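Local coordinates for protein prephenate dehydratase (Arthrobacter aurescens, PDB 3MWB) that probably catalyses the conversion of prephenate to phenylpyruvate, with loss of water and carbon dioxide, in L-phenylalanine biosynthesis, and binds L-phenylalanine, at residues Tyr9-Pro14 / Ala21-Val26; Gln15-Glu20 / Ser136-Ala141; Glu85-Ile90 / Asp179-Phe184; Phe92-Arg97 / Tyr151-Cys156. All coordinates share one frame; numbering follows the deposited sequence. Where two conformers were deposited one is given.

Contact 1. Residues Tyr9-Pro14 / Ala21-Val26; sequences YTFLGP and AALMQV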
loop_
_atom_site.group_PDB
_atom_site.type_symbol
_atom_site.label_atom_id
_atom_site.label_comp_id
_atom_site.label_asym_id
_atom_site.label_seq_id
_atom_site.Cartn_x
_atom_site.Cartn_y
_atom_site.Cartn_z
ATOM N N TYR A 9 29.211 -33.131 -9.720
ATOM C CA TYR A 9 28.326 -32.133 -10.266
ATOM C C TYR A 9 27.588 -32.681 -11.456
ATOM O O TYR A 9 28.138 -33.475 -12.226
ATOM C CB TYR A 9 29.127 -30.926 -10.731
ATOM C CG TYR A 9 29.779 -30.158 -9.625
ATOM C CD1 TYR A 9 29.017 -29.567 -8.618
ATOM C CD2 TYR A 9 31.166 -30.003 -9.585
ATOM C CE1 TYR A 9 29.619 -28.853 -7.598
ATOM C CE2 TYR A 9 31.776 -29.289 -8.561
ATOM C CZ TYR A 9 30.997 -28.717 -7.577
ATOM O OH TYR A 9 31.592 -28.000 -6.571
ATOM N N THR A 10 26.342 -32.258 -11.610
ATOM C CA THR A 10 25.662 -32.383 -12.865
ATOM C C THR A 10 25.520 -30.978 -13.474
ATOM O O THR A 10 25.734 -29.973 -12.800
ATOM C CB THR A 10 24.289 -33.059 -12.736
ATOM O OG1 THR A 10 23.419 -32.253 -11.934
ATOM C CG2 THR A 10 24.426 -34.463 -12.098
ATOM N N PHE A 11 25.176 -30.933 -14.751
ATOM C CA PHE A 11 24.947 -29.687 -15.465
ATOM C C PHE A 11 24.148 -29.993 -16.704
ATOM O O PHE A 11 24.057 -31.158 -17.131
ATOM C CB PHE A 11 26.255 -28.974 -15.832
ATOM C CG PHE A 11 27.149 -29.744 -16.769
ATOM C CD1 PHE A 11 27.970 -30.765 -16.296
ATOM C CD2 PHE A 11 27.185 -29.435 -18.127
ATOM C CE1 PHE A 11 28.800 -31.451 -17.154
ATOM C CE2 PHE A 11 28.018 -30.124 -18.996
ATOM C CZ PHE A 11 28.824 -31.133 -18.514
ATOM N N LEU A 12 23.559 -28.943 -17.272
ATOM C CA LEU A 12 22.811 -29.066 -18.502
ATOM C C LEU A 12 23.808 -29.351 -19.627
ATOM O O LEU A 12 24.670 -28.532 -19.923
ATOM C CB LEU A 12 22.014 -27.785 -18.784
ATOM C CG LEU A 12 21.092 -27.789 -20.012
ATOM C CD1 LEU A 12 19.999 -28.862 -19.918
ATOM C CD2 LEU A 12 20.453 -26.414 -20.217
ATOM N N GLY A 13 23.706 -30.539 -20.209
ATOM C CA GLY A 13 24.632 -30.958 -21.244
ATOM C C GLY A 13 24.173 -30.504 -22.611
ATOM O O GLY A 13 23.178 -29.770 -22.726
ATOM N N PRO A 14 24.883 -30.947 -23.662
ATOM C CA PRO A 14 26.013 -31.868 -23.561
ATOM C C PRO A 14 27.322 -31.184 -23.119
ATOM O O PRO A 14 27.312 -30.035 -22.707
ATOM C CB PRO A 14 26.124 -32.439 -24.986
ATOM C CG PRO A 14 25.537 -31.344 -25.887
ATOM C CD PRO A 14 24.676 -30.450 -25.035
ATOM N N ALA A 21 31.252 -24.696 -19.499
ATOM C CA ALA A 21 32.247 -23.627 -19.328
ATOM C C ALA A 21 32.059 -22.888 -18.008
ATOM O O ALA A 21 33.028 -22.563 -17.342
ATOM C CB ALA A 21 32.212 -22.651 -20.517
ATOM N N ALA A 22 30.801 -22.664 -17.631
ATOM C CA ALA A 22 30.437 -21.991 -16.378
ATOM C C ALA A 22 30.712 -22.833 -15.133
ATOM O O ALA A 22 31.224 -22.327 -14.143
ATOM C CB ALA A 22 28.971 -21.584 -16.417
ATOM N N LEU A 23 30.341 -24.109 -15.171
ATOM C CA LEU A 23 30.705 -25.042 -14.105
ATOM C C LEU A 23 32.211 -25.059 -13.914
ATOM O O LEU A 23 32.707 -25.108 -12.788
ATOM C CB LEU A 23 30.232 -26.461 -14.451
ATOM C CG LEU A 23 30.488 -27.566 -13.420
ATOM C CD1 LEU A 23 30.024 -27.152 -12.002
ATOM C CD2 LEU A 23 29.809 -28.860 -13.867
HETATM N N MSE A 24 32.924 -25.007 -15.033
HETATM C CA MSE A 24 34.390 -25.083 -15.052
HETATM C C MSE A 24 35.067 -23.971 -14.255
HETATM O O MSE A 24 36.229 -24.107 -13.847
HETATM C CB MSE A 24 34.908 -25.085 -16.494
HETATM C CG MSE A 24 34.844 -26.444 -17.162
HETATM SE SE MSE A 24 35.809 -27.765 -16.112
HETATM C CE MSE A 24 34.987 -27.401 -14.403
ATOM N N GLN A 25 34.335 -22.870 -14.030
ATOM C CA GLN A 25 34.845 -21.693 -13.302
ATOM C C GLN A 25 34.676 -21.801 -11.779
ATOM O O GLN A 25 35.291 -21.052 -11.028
ATOM C CB GLN A 25 34.204 -20.384 -13.819
ATOM C CG GLN A 25 32.952 -19.908 -13.052
ATOM C CD GLN A 25 32.582 -18.453 -13.324
ATOM O OE1 GLN A 25 32.686 -17.968 -14.446
ATOM N NE2 GLN A 25 32.131 -17.759 -12.289
ATOM N N VAL A 26 33.823 -22.724 -11.327
ATOM C CA VAL A 26 33.597 -22.927 -9.878
ATOM C C VAL A 26 34.822 -23.580 -9.247
ATOM O O VAL A 26 35.321 -24.566 -9.782
ATOM C CB VAL A 26 32.367 -23.823 -9.610
ATOM C CG1 VAL A 26 32.046 -23.880 -8.116
ATOM C CG2 VAL A 26 31.167 -23.327 -10.406
#
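Leu23 of helix 18-23 sets CD1 over the Tyr9 ring and CD2 against both Tyr9 CB and Phe11, two residues that point to the same side of strand 8-12. The contact is wholly apolar and has no hydrogen bond across it. Its most directional element is a CH-pi contact: Leu23 CD1 sits over one face of the Tyr9 ring, 4.1 Å from the centroid and 23° off the ring normal, displaced toward the rim on the CG and CD2 side. With its CG swung away from the backbone N (chi1 -178°), Leu23 presents a fork to the strand.

Van der Waals packing supplies the rest. The second branch of the fork, CD2, reaches both aromatic residues, lying 3.8 Å from Tyr9 CB. Leu23 CD2 is also 3.6 Å from Phe11 CD1, and it approaches that ring obliquely. Farther along, Val26 CG1 comes within 4.4 Å of Tyr9 OH, a loose touch at the far end of the phenol. Val26 is set there by a type I turn from Leu23, closed by a 3.0 Å bond from Val26 N to Leu23 O.

The pairing docks the first strand and helix of a beta-alpha-beta unit that continues into strand 33-37. Strand 8-12 runs between strands 33-37 and 54-60; Leu23 also touches Arg34 and Met56 on these neighbours, and Val26 reaches Arg84 of strand 81-89.

Contact 2. Residues Gln15-Glu20 / Ser136-Ala141; sequences QGTFTE and STAASA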
loop_
_atom_site.group_PDB
_atom_site.type_symbol
_atom_site.label_atom_id
_atom_site.label_comp_id
_atom_site.label_asym_id
_atom_site.label_seq_id
_atom_site.Cartn_x
_atom_site.Cartn_y
_atom_site.Cartn_z
ATOM N N GLN A 15 28.440 -31.906 -23.186
ATOM C CA GLN A 15 29.734 -31.314 -22.862
ATOM C C GLN A 15 30.078 -30.204 -23.872
ATOM O O GLN A 15 29.621 -30.221 -25.022
ATOM C CB GLN A 15 30.829 -32.393 -22.751
ATOM C CG GLN A 15 30.622 -33.336 -21.543
ATOM C CD GLN A 15 31.791 -34.285 -21.265
ATOM O OE1 GLN A 15 32.693 -34.446 -22.089
ATOM N NE2 GLN A 15 31.770 -34.923 -20.088
ATOM N N GLY A 16 30.835 -29.203 -23.426
ATOM C CA GLY A 16 31.312 -28.150 -24.338
ATOM C C GLY A 16 30.380 -26.971 -24.553
ATOM O O GLY A 16 30.716 -26.016 -25.291
ATOM N N THR A 17 29.210 -27.025 -23.914
ATOM C CA THR A 17 28.272 -25.896 -23.922
ATOM C C THR A 17 28.787 -24.740 -23.065
ATOM O O THR A 17 29.759 -24.877 -22.314
ATOM C CB THR A 17 26.882 -26.308 -23.362
ATOM O OG1 THR A 17 27.061 -26.954 -22.094
ATOM C CG2 THR A 17 26.175 -27.294 -24.315
ATOM N N PHE A 18 28.113 -23.594 -23.171
ATOM C CA PHE A 18 28.356 -22.487 -22.262
ATOM C C PHE A 18 28.098 -22.889 -20.806
ATOM O O PHE A 18 28.799 -22.448 -19.899
ATOM C CB PHE A 18 27.506 -21.271 -22.675
ATOM C CG PHE A 18 28.033 -20.584 -23.885
ATOM C CD1 PHE A 18 27.732 -21.069 -25.170
ATOM C CD2 PHE A 18 28.895 -19.495 -23.754
ATOM C CE1 PHE A 18 28.262 -20.440 -26.309
ATOM C CE2 PHE A 18 29.426 -18.860 -24.880
ATOM C CZ PHE A 18 29.099 -19.332 -26.161
ATOM N N THR A 19 27.113 -23.757 -20.593
ATOM C CA THR A 19 26.850 -24.273 -19.246
ATOM C C THR A 19 28.068 -24.989 -18.640
ATOM O O THR A 19 28.454 -24.684 -17.513
ATOM C CB THR A 19 25.596 -25.153 -19.205
ATOM O OG1 THR A 19 24.534 -24.492 -19.913
ATOM C CG2 THR A 19 25.146 -25.387 -17.776
ATOM N N GLU A 20 28.670 -25.922 -19.369
ATOM C CA GLU A 20 29.867 -26.588 -18.847
ATOM C C GLU A 20 30.978 -25.576 -18.536
ATOM O O GLU A 20 31.561 -25.596 -17.450
ATOM C CB GLU A 20 30.393 -27.671 -19.788
ATOM C CG GLU A 20 31.689 -28.279 -19.259
ATOM C CD GLU A 20 32.018 -29.651 -19.814
ATOM O OE1 GLU A 20 32.013 -29.845 -21.053
ATOM O OE2 GLU A 20 32.313 -30.533 -18.983
ATOM N N SER A 136 21.927 -27.501 -29.721
ATOM C CA SER A 136 22.800 -26.724 -28.829
ATOM C C SER A 136 24.036 -26.264 -29.607
ATOM O O SER A 136 24.284 -26.761 -30.712
ATOM C CB SER A 136 23.213 -27.537 -27.589
ATOM O OG SER A 136 24.033 -28.651 -27.916
ATOM N N THR A 137 24.794 -25.314 -29.056
ATOM C CA THR A 137 26.027 -24.879 -29.704
ATOM C C THR A 137 27.015 -26.044 -29.824
ATOM O O THR A 137 27.637 -26.229 -30.874
ATOM C CB THR A 137 26.711 -23.634 -29.018
ATOM O OG1 THR A 137 27.224 -23.984 -27.720
ATOM C CG2 THR A 137 25.724 -22.457 -28.902
ATOM N N ALA A 138 27.139 -26.817 -28.745
ATOM C CA ALA A 138 28.048 -27.967 -28.699
ATOM C C ALA A 138 27.712 -29.020 -29.761
ATOM O O ALA A 138 28.603 -29.454 -30.479
ATOM C CB ALA A 138 28.068 -28.593 -27.303
ATOM N N ALA A 139 26.441 -29.418 -29.861
ATOM C CA ALA A 139 26.014 -30.388 -30.880
ATOM C C ALA A 139 26.291 -29.879 -32.294
ATOM O O ALA A 139 26.725 -30.638 -33.164
ATOM C CB ALA A 139 24.540 -30.756 -30.721
ATOM N N SER A 140 26.049 -28.588 -32.512
ATOM C CA SER A 140 26.332 -27.965 -33.790
ATOM C C SER A 140 27.809 -28.097 -34.119
ATOM O O SER A 140 28.161 -28.479 -35.240
ATOM C CB SER A 140 25.913 -26.496 -33.788
ATOM O OG SER A 140 24.506 -26.393 -33.860
ATOM N N ALA A 141 28.659 -27.791 -33.138
ATOM C CA ALA A 141 30.095 -27.930 -33.294
ATOM C C ALA A 141 30.510 -29.378 -33.570
ATOM O O ALA A 141 31.269 -29.626 -34.522
ATOM C CB ALA A 141 30.849 -27.358 -32.068
HETATM O O HOH W 1 29.831 -24.542 -27.488
#
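Thr17 and Ala138 bring the starts of two helices side by side, their CA atoms 5.2 Å apart, with the chain entering the first helix through Gly16 at a positive phi of 87°, a conformation that suits glycine.

Ala138 CB lies at the centre. It presses against the backbone of the incoming loop, 3.2 Å from Gln15 O, which is a tight approach, and on its flank it meets Thr17 CG2 at 3.8 Å. Thr17 splits its duties: the methyl packs across the interface, while OG1, placed between the backbone N and the carbonyl carbon (chi1 51°), turns back as N-cap and accepts a weak bond from Glu20 N; OG1 is also hydrogen-bonded to Pro14 O. Ser136 caps the other helix in the same way, its OG receiving Ala139 N at 3.2 Å. The loop is braced from within as well, because Glu20 OE1 takes Gly16 N at 2.7 Å on its anti side.

Thr137 provides the polar link. Its OG1 lies at the edge of the Phe18 ring, near the ring plane and 3.9 Å from CD1. A water donates to both Gly16 O and Thr137 OG1, bridging segments that share no direct hydrogen bond.

The N-termini of helices from the two lobes are thereby packed against each other. Glu64 OE2 is hydrogen-bonded to Thr137 OG1 and to Phe18 N, tying both helix starts to one carboxylate. Around the pair, helix 158-163 touches Ala138 through Ile160, strand 153-156 meets Thr137 through Cys156, and the Phe18 ring meets that of Phe92.

Contact 3. Residues Glu85-Ile90 / Asp179-Phe184; sequences EALVPI and DAVTRF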
loop_
_atom_site.group_PDB
_atom_site.type_symbol
_atom_site.label_atom_id
_atom_site.label_comp_id
_atom_site.label_asym_id
_atom_site.label_seq_id
_atom_site.Cartn_x
_atom_site.Cartn_y
_atom_site.Cartn_z
ATOM N N GLU A 85 25.955 -18.496 -7.284
ATOM C CA GLU A 85 25.512 -18.001 -8.567
ATOM C C GLU A 85 26.765 -17.624 -9.361
ATOM O O GLU A 85 27.796 -17.326 -8.777
ATOM C CB GLU A 85 24.526 -16.834 -8.386
ATOM C CG GLU A 85 25.118 -15.545 -7.852
ATOM C CD GLU A 85 24.232 -14.321 -8.140
ATOM O OE1 GLU A 85 23.089 -14.484 -8.620
ATOM O OE2 GLU A 85 24.678 -13.194 -7.867
ATOM N N ALA A 86 26.670 -17.691 -10.683
ATOM C CA ALA A 86 27.753 -17.265 -11.575
ATOM C C ALA A 86 27.230 -16.378 -12.699
ATOM O O ALA A 86 26.149 -16.617 -13.261
ATOM C CB ALA A 86 28.452 -18.463 -12.149
ATOM N N LEU A 87 28.005 -15.353 -13.027
ATOM C CA LEU A 87 27.684 -14.489 -14.143
ATOM C C LEU A 87 28.833 -14.621 -15.126
ATOM O O LEU A 87 29.919 -14.066 -14.882
ATOM C CB LEU A 87 27.536 -13.041 -13.686
ATOM C CG LEU A 87 26.173 -12.625 -13.154
ATOM C CD1 LEU A 87 26.281 -11.278 -12.413
ATOM C CD2 LEU A 87 25.145 -12.554 -14.277
ATOM N N VAL A 88 28.602 -15.374 -16.204
ATOM C CA VAL A 88 29.654 -15.736 -17.155
ATOM C C VAL A 88 29.531 -14.977 -18.476
ATOM O O VAL A 88 28.567 -15.189 -19.200
ATOM C CB VAL A 88 29.653 -17.264 -17.447
ATOM C CG1 VAL A 88 30.790 -17.638 -18.412
ATOM C CG2 VAL A 88 29.753 -18.074 -16.133
ATOM N N PRO A 89 30.520 -14.104 -18.792
ATOM C CA PRO A 89 30.605 -13.383 -20.080
ATOM C C PRO A 89 30.528 -14.332 -21.287
ATOM O O PRO A 89 31.165 -15.396 -21.291
ATOM C CB PRO A 89 31.980 -12.684 -20.014
ATOM C CG PRO A 89 32.208 -12.477 -18.538
ATOM C CD PRO A 89 31.601 -13.701 -17.866
ATOM N N ILE A 90 29.716 -13.957 -22.274
ATOM C CA ILE A 90 29.478 -14.790 -23.438
ATOM C C ILE A 90 30.396 -14.313 -24.564
ATOM O O ILE A 90 30.392 -13.134 -24.916
ATOM C CB ILE A 90 27.998 -14.720 -23.898
ATOM C CG1 ILE A 90 27.052 -15.230 -22.796
ATOM C CG2 ILE A 90 27.791 -15.514 -25.194
ATOM C CD1 ILE A 90 25.590 -14.794 -22.971
ATOM N N ASP A 179 28.340 -6.724 -23.427
ATOM C CA ASP A 179 27.992 -6.979 -22.031
ATOM C C ASP A 179 27.224 -8.286 -21.831
ATOM O O ASP A 179 26.721 -8.546 -20.739
ATOM C CB ASP A 179 27.147 -5.826 -21.487
ATOM C CG ASP A 179 27.886 -4.498 -21.488
ATOM O OD1 ASP A 179 29.054 -4.420 -21.949
ATOM O OD2 ASP A 179 27.281 -3.512 -21.032
ATOM N N ALA A 180 27.121 -9.102 -22.874
ATOM C CA ALA A 180 26.349 -10.346 -22.784
ATOM C C ALA A 180 26.909 -11.283 -21.708
ATOM O O ALA A 180 28.106 -11.613 -21.715
ATOM C CB ALA A 180 26.341 -11.059 -24.121
ATOM N N VAL A 181 26.036 -11.717 -20.796
ATOM C CA VAL A 181 26.424 -12.680 -19.758
ATOM C C VAL A 181 25.271 -13.614 -19.510
ATOM O O VAL A 181 24.122 -13.225 -19.677
ATOM C CB VAL A 181 26.789 -12.007 -18.414
ATOM C CG1 VAL A 181 28.041 -11.103 -18.553
ATOM C CG2 VAL A 181 25.592 -11.207 -17.854
ATOM N N THR A 182 25.588 -14.849 -19.121
ATOM C CA THR A 182 24.576 -15.792 -18.672
ATOM C C THR A 182 24.658 -15.923 -17.157
ATOM O O THR A 182 25.749 -16.009 -16.582
ATOM C CB THR A 182 24.766 -17.178 -19.341
ATOM O OG1 THR A 182 24.705 -17.023 -20.762
ATOM C CG2 THR A 182 23.667 -18.190 -18.888
ATOM N N ARG A 183 23.505 -15.909 -16.507
ATOM C CA ARG A 183 23.455 -16.146 -15.090
ATOM C C ARG A 183 23.137 -17.618 -14.876
ATOM O O ARG A 183 22.199 -18.161 -15.478
ATOM C CB ARG A 183 22.415 -15.254 -14.439
ATOM C CG ARG A 183 22.607 -15.081 -12.939
ATOM C CD ARG A 183 21.579 -14.139 -12.341
ATOM N NE ARG A 183 21.434 -14.532 -10.956
ATOM C CZ ARG A 183 20.335 -15.010 -10.396
ATOM N NH1 ARG A 183 19.187 -15.076 -11.048
ATOM N NH2 ARG A 183 20.388 -15.358 -9.140
ATOM N N PHE A 184 23.963 -18.261 -14.062
ATOM C CA PHE A 184 23.773 -19.650 -13.682
ATOM C C PHE A 184 23.568 -19.751 -12.169
ATOM O O PHE A 184 23.986 -18.863 -11.423
ATOM C CB PHE A 184 25.015 -20.489 -14.054
ATOM C CG PHE A 184 25.311 -20.543 -15.534
ATOM C CD1 PHE A 184 26.110 -19.554 -16.141
ATOM C CD2 PHE A 184 24.841 -21.601 -16.311
ATOM C CE1 PHE A 184 26.414 -19.608 -17.505
ATOM C CE2 PHE A 184 25.123 -21.676 -17.678
ATOM C CZ PHE A 184 25.925 -20.674 -18.282
#
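Glu85 CG, tucked between its backbone N and carbonyl carbon (chi1 69°), and Arg183, with CG opposite N (chi1 -160°) and its chain extended to NE, bring carboxylate and guanidinium together. The guanidinium then grips Glu85 side-on, NE and NH2 both donating to OE1 at 2.9 Å. OE1 lies close to the guanidinium plane, but the carboxylate is turned 73° against it.

The backbones form antiparallel strands. Ala86/Phe184 and Val88/Thr182 are hydrogen-bonded pairs, extended by Ile90 N to Ala180 O at 2.9 Å. On the face of Leu87, Pro89, Val181 and Arg183, Leu87 CD2 packs against Arg183 CG and Val181 CG2. On the other face Val88 CG2 comes obliquely to the Phe184 ring, 3.9 Å from CE1. Ile90 CD1 lies 3.3 Å from Thr182 OG1, whose polar partner is Asn61 O.

Thr182-Arg183-Phe184 matches the TRF motif of prephenate dehydratases. Lys201 also pairs with Glu85 OE1, and OE2 takes Ala283 N. Strand 181-188 lies between 54-60 and the outermost strand 81-89; helix 18-23 packs on the Val88-Phe184 face, while Tyr280 of strand 275-281 touches Glu85 and Arg183.

Contact 4. Residues Phe92-Arg97 / Tyr151-Cys156; sequences FVLVAR and YEAAIC
Leu94 and Ile155 lie on one face of an antiparallel strand pair in the second mixed sheet of the prephenate dehydratase region, which belongs to the periplasmic-binding-protein-like class. Leu94 CD1 touches Ile155 CG1 at 3.9 Å and Ala153 CB at 3.8 Å. Phe92 extends this patch: its CD1 rests 3.8 Å from Ile155 CG2, which meets the ring obliquely.

The opposite face is built round Cys156. Its SG, held between the backbone N and the carbonyl carbon (chi1 59°), touches both Val93 CG2 and Val95 CB, while Val95 CG1 packs on Ala154 CB. Val95 lies about 4 Å, side chain to side chain, from Ala161 and Leu167, both part of a magnesium site seen in a structure of this protein, though none is bound to this chain.

Four backbone bonds join the strands through the pairs Val93/Cys156 and Val95/Ala154. The bond from Val93 N to Cys156 O is nearly straight, 179° at the hydrogen. Strand 107-110 flanks 153-156, strand 168-171 flanks 93-96, and helix 137-143 packs on Ala154 and Cys156.

Toward Arg97 the strands part, and a water takes over: it accepts from Arg97 N at 2.7 Å and donates to Glu152 O at 2.6 Å.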
loop_
_atom_site.group_PDB
_atom_site.type_symbol
_atom_site.label_atom_id
_atom_site.label_comp_id
_atom_site.label_asym_id
_atom_site.label_seq_id
_atom_site.Cartn_x
_atom_site.Cartn_y
_atom_site.Cartn_z
ATOM N N PHE A 92 31.517 -15.639 -28.530
ATOM C CA PHE A 92 31.193 -16.604 -29.571
ATOM C C PHE A 92 32.367 -16.780 -30.537
ATOM O O PHE A 92 32.999 -15.807 -30.931
ATOM C CB PHE A 92 29.971 -16.168 -30.365
ATOM C CG PHE A 92 28.686 -16.209 -29.600
ATOM C CD1 PHE A 92 28.064 -17.429 -29.313
ATOM C CD2 PHE A 92 28.063 -15.028 -29.203
ATOM C CE1 PHE A 92 26.851 -17.466 -28.606
ATOM C CE2 PHE A 92 26.831 -15.063 -28.508
ATOM C CZ PHE A 92 26.235 -16.277 -28.218
ATOM N N VAL A 93 32.641 -18.020 -30.924
ATOM C CA VAL A 93 33.594 -18.299 -31.980
ATOM C C VAL A 93 32.884 -18.973 -33.154
ATOM O O VAL A 93 31.893 -19.705 -32.971
ATOM C CB VAL A 93 34.798 -19.158 -31.511
ATOM C CG1 VAL A 93 35.606 -18.425 -30.439
ATOM C CG2 VAL A 93 34.355 -20.514 -31.014
ATOM N N LEU A 94 33.402 -18.708 -34.354
ATOM C CA LEU A 94 32.969 -19.382 -35.565
ATOM C C LEU A 94 33.962 -20.489 -35.866
ATOM O O LEU A 94 35.177 -20.253 -35.941
ATOM C CB LEU A 94 32.870 -18.403 -36.756
ATOM C CG LEU A 94 32.418 -19.046 -38.087
ATOM C CD1 LEU A 94 30.919 -19.343 -38.091
ATOM C CD2 LEU A 94 32.798 -18.170 -39.273
ATOM N N VAL A 95 33.440 -21.692 -36.059
ATOM C CA VAL A 95 34.256 -22.888 -36.042
ATOM C C VAL A 95 34.000 -23.724 -37.307
ATOM O O VAL A 95 32.894 -23.716 -37.853
ATOM C CB VAL A 95 34.020 -23.656 -34.687
ATOM C CG1 VAL A 95 33.077 -24.846 -34.828
ATOM C CG2 VAL A 95 35.315 -24.048 -34.045
ATOM N N ALA A 96 35.040 -24.392 -37.795
ATOM C CA ALA A 96 34.947 -25.251 -38.991
ATOM C C ALA A 96 36.090 -26.260 -39.015
ATOM O O ALA A 96 37.051 -26.133 -38.253
ATOM C CB ALA A 96 34.948 -24.406 -40.264
ATOM N N ARG A 97 35.983 -27.272 -39.875
ATOM C CA ARG A 97 37.063 -28.239 -40.032
ATOM C C ARG A 97 38.274 -27.546 -40.677
ATOM O O ARG A 97 38.098 -26.554 -41.398
ATOM C CB ARG A 97 36.594 -29.434 -40.872
ATOM N N TYR A 151 26.146 -28.910 -42.991
ATOM C CA TYR A 151 26.579 -27.506 -42.870
ATOM C C TYR A 151 28.107 -27.451 -42.813
ATOM O O TYR A 151 28.762 -28.493 -42.715
ATOM C CB TYR A 151 25.952 -26.825 -41.642
ATOM C CG TYR A 151 26.105 -27.613 -40.361
ATOM C CD1 TYR A 151 27.232 -27.464 -39.567
ATOM C CD2 TYR A 151 25.124 -28.535 -39.961
ATOM C CE1 TYR A 151 27.382 -28.192 -38.392
ATOM C CE2 TYR A 151 25.270 -29.271 -38.796
ATOM C CZ TYR A 151 26.401 -29.085 -38.013
ATOM O OH TYR A 151 26.560 -29.807 -36.864
ATOM N N GLU A 152 28.677 -26.247 -42.872
ATOM C CA GLU A 152 30.133 -26.123 -43.020
ATOM C C GLU A 152 30.808 -25.348 -41.875
ATOM O O GLU A 152 32.033 -25.383 -41.729
ATOM C CB GLU A 152 30.497 -25.523 -44.386
ATOM C CG GLU A 152 29.884 -26.240 -45.598
ATOM C CD GLU A 152 28.490 -25.721 -45.941
ATOM O OE1 GLU A 152 28.265 -24.493 -45.865
ATOM O OE2 GLU A 152 27.614 -26.541 -46.275
ATOM N N ALA A 153 30.006 -24.670 -41.064
ATOM C CA ALA A 153 30.503 -23.949 -39.893
ATOM C C ALA A 153 29.530 -24.052 -38.714
ATOM O O ALA A 153 28.348 -24.362 -38.898
ATOM C CB ALA A 153 30.765 -22.504 -40.243
ATOM N N ALA A 154 30.047 -23.815 -37.505
ATOM C CA ALA A 154 29.219 -23.734 -36.298
ATOM C C ALA A 154 29.617 -22.519 -35.448
ATOM O O ALA A 154 30.731 -22.010 -35.558
ATOM C CB ALA A 154 29.312 -25.020 -35.484
ATOM N N ILE A 155 28.677 -22.041 -34.643
ATOM C CA ILE A 155 28.929 -20.971 -33.704
ATOM C C ILE A 155 28.778 -21.572 -32.325
ATOM O O ILE A 155 27.732 -22.139 -31.988
ATOM C CB ILE A 155 27.954 -19.795 -33.898
ATOM C CG1 ILE A 155 28.150 -19.184 -35.291
ATOM C CG2 ILE A 155 28.184 -18.743 -32.827
ATOM C CD1 ILE A 155 27.092 -18.153 -35.668
ATOM N N CYS A 156 29.840 -21.457 -31.537
ATOM C CA CYS A 156 29.921 -22.165 -30.280
ATOM C C CYS A 156 30.807 -21.417 -29.280
ATOM O O CYS A 156 31.272 -20.310 -29.567
ATOM C CB CYS A 156 30.481 -23.560 -30.542
ATOM S SG CYS A 156 32.110 -23.507 -31.296
HETATM O O HOH W 2 33.896 -27.196 -41.621
#

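Overall arrangement
Contacts 1 and 3 belong to one five-stranded mixed sheet, centres 13 Å apart; its strand order 2-1-3-5-4 fits the type II binding-protein fold. Contact 4 lies in the second sheet, about 22 Å from contact 3 between centres, and is nested within the chain loop that contact 3 closes: the chain leaves the first lobe after strand 81-89 and returns at strand 181-188. Contact 2 bridges the lobes: helix 18-23 ties it to contact 1, 11 Å away, and helix 137-143 packs on strand 153-156 of contact 4. Its segments alternate along the chain with those of the other three. The two lobes frame the cleft where, as in other prephenate dehydratases, the active site probably lies.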